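Local coordinates for protein HP0420 homologue (Helicobacter felis, PDB 3LW3) that is of unknown function but adopts the hotdog fold, shared with many thioesterases and dehydratases that act on acyl thioesters, at residues 20-24 against 25-29. Residues are numbered along the deposited sequence; the frame is centred on the assembly and turned at random.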
loop_
_atom_site.group_PDB
_atom_site.type_symbol
_atom_site.label_atom_id
_atom_site.label_comp_id
_atom_site.label_asym_id
_atom_site.label_seq_id
_atom_site.Cartn_x
_atom_site.Cartn_y
_atom_site.Cartn_z
ATOM N N THR B 20 12.992 -2.486 -8.751
ATOM C CA THR B 20 13.438 -2.102 -10.071
ATOM C C THR B 20 12.320 -2.003 -11.120
ATOM O O THR B 20 12.501 -1.303 -12.114
ATOM C CB THR B 20 14.602 -2.971 -10.581
ATOM O OG1 THR B 20 14.182 -4.328 -10.778
ATOM C CG2 THR B 20 15.773 -2.896 -9.584
ATOM N N ARG B 21 11.190 -2.672 -10.920
ATOM C CA ARG B 21 10.138 -2.645 -11.930
ATOM C C ARG B 21 9.068 -1.581 -11.627
ATOM O O ARG B 21 8.178 -1.382 -12.433
ATOM C CB ARG B 21 9.463 -4.009 -12.090
ATOM C CG ARG B 21 10.374 -5.205 -12.334
ATOM C CD ARG B 21 10.712 -5.398 -13.817
ATOM N NE ARG B 21 9.558 -5.240 -14.718
ATOM C CZ ARG B 21 8.801 -6.239 -15.187
ATOM N NH1 ARG B 21 9.044 -7.510 -14.842
ATOM N NH2 ARG B 21 7.783 -5.966 -16.002
ATOM N N LEU B 22 9.168 -0.883 -10.503
ATOM C CA LEU B 22 8.122 0.059 -10.100
ATOM C C LEU B 22 8.040 1.327 -10.964
ATOM O O LEU B 22 9.029 2.074 -11.140
ATOM C CB LEU B 22 8.276 0.441 -8.621
ATOM C CG LEU B 22 7.056 1.112 -7.954
ATOM C CD1 LEU B 22 5.684 0.582 -8.408
ATOM C CD2 LEU B 22 7.127 0.952 -6.462
ATOM N N ASP B 23 6.859 1.562 -11.517
ATOM C CA ASP B 23 6.600 2.810 -12.263
ATOM C C ASP B 23 6.250 3.911 -11.273
ATOM O O ASP B 23 5.155 3.906 -10.685
ATOM C CB ASP B 23 5.473 2.584 -13.258
ATOM C CG ASP B 23 5.172 3.792 -14.102
ATOM O OD1 ASP B 23 5.828 4.852 -13.915
ATOM O OD2 ASP B 23 4.248 3.666 -14.964
ATOM N N GLN B 24 7.189 4.842 -11.072
ATOM C CA GLN B 24 6.951 5.928 -10.139
ATOM C C GLN B 24 5.674 6.726 -10.408
ATOM O O GLN B 24 5.097 7.307 -9.461
ATOM C CB GLN B 24 8.139 6.868 -10.016
ATOM C CG GLN B 24 9.288 6.221 -9.237
ATOM C CD GLN B 24 10.524 7.100 -9.109
ATOM O OE1 GLN B 24 10.433 8.329 -9.019
ATOM N NE2 GLN B 24 11.697 6.463 -9.085
ATOM N N ASN B 25 5.242 6.764 -11.683
ATOM C CA ASN B 25 3.999 7.439 -12.064
ATOM C C ASN B 25 2.771 6.840 -11.365
ATOM O O ASN B 25 1.764 7.531 -11.216
ATOM C CB ASN B 25 3.794 7.401 -13.584
ATOM C CG ASN B 25 4.702 8.381 -14.312
ATOM O OD1 ASN B 25 5.262 9.302 -13.697
ATOM N ND2 ASN B 25 4.858 8.205 -15.634
ATOM N N LEU B 26 2.865 5.577 -10.918
ATOM C CA LEU B 26 1.742 4.900 -10.260
ATOM C C LEU B 26 1.934 4.892 -8.739
ATOM O O LEU B 26 1.069 4.382 -7.986
ATOM C CB LEU B 26 1.560 3.452 -10.746
ATOM C CG LEU B 26 1.810 3.040 -12.217
ATOM C CD1 LEU B 26 1.245 1.660 -12.582
ATOM C CD2 LEU B 26 1.364 4.027 -13.204
ATOM N N CYS B 27 3.037 5.471 -8.253
ATOM C CA CYS B 27 3.329 5.346 -6.805
ATOM C C CYS B 27 3.635 6.693 -6.147
ATOM O O CYS B 27 2.786 7.284 -5.461
ATOM C CB CYS B 27 4.484 4.375 -6.597
ATOM S SG CYS B 27 4.873 4.083 -4.862
ATOM N N ALA B 28 4.843 7.187 -6.394
ATOM C CA ALA B 28 5.368 8.420 -5.814
ATOM C C ALA B 28 6.710 8.687 -6.494
ATOM O O ALA B 28 7.381 7.781 -6.982
ATOM C CB ALA B 28 5.572 8.290 -4.290
ATOM N N GLU B 29 7.085 9.949 -6.525
ATOM C CA GLU B 29 8.392 10.359 -7.063
ATOM C C GLU B 29 9.484 10.236 -5.987
ATOM O O GLU B 29 9.319 10.754 -4.861
ATOM C CB GLU B 29 8.346 11.796 -7.593
ATOM C CG GLU B 29 9.690 12.257 -8.101
ATOM C CD GLU B 29 9.707 13.745 -8.448
ATOM O OE1 GLU B 29 8.843 14.510 -7.955
ATOM O OE2 GLU B 29 10.605 14.169 -9.207
HETATM O O HOH W 1 3.308 5.620 -16.469
#
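Asp23 and Asn25 meet at the start of a tight bend leading into strand 29-34, and the aspartate side chain is the one to follow. Its CB packs against CG of Leu26 at 3.8 Å. A chi1 of -178° sets CG beside the carbonyl carbon, which brings the carboxylate up to Asn25. There OD1 accepts a hydrogen bond from N of Asn25 at 3.0 Å, closing an Asx turn; the N-H approaches from above the carboxylate plane, 56° out of it. OD2 lies 3.4 Å from CD2 of Leu26, and a water 2.6 Å from OD2 of Asp23 donates to it and accepts from ND2 of Asn25.

The backbone makes two overlapping type I turns: N of Leu26 hydrogen-bonds to O of Asp23 at 2.8 Å, and N of Cys27 to O of Gln24 at 3.0 Å. Gln24 leaves the bend with CB and CG against the carbonyl O of Ala28; at the end of its extended chain NE2 donates to OE2 of Glu13 and OE1 accepts from N of Leu30. CD2 of Leu22 touches SG of Cys27 at 4.2 Å, and both residues pack on Phe66 of helix 57-72 and on His56 of the second subunit.

One carboxylate thus serves a backbone N-H with one oxygen and a bridging water with the other, which limits its rotation; these bonds would probably favour the ionised form of Asp23.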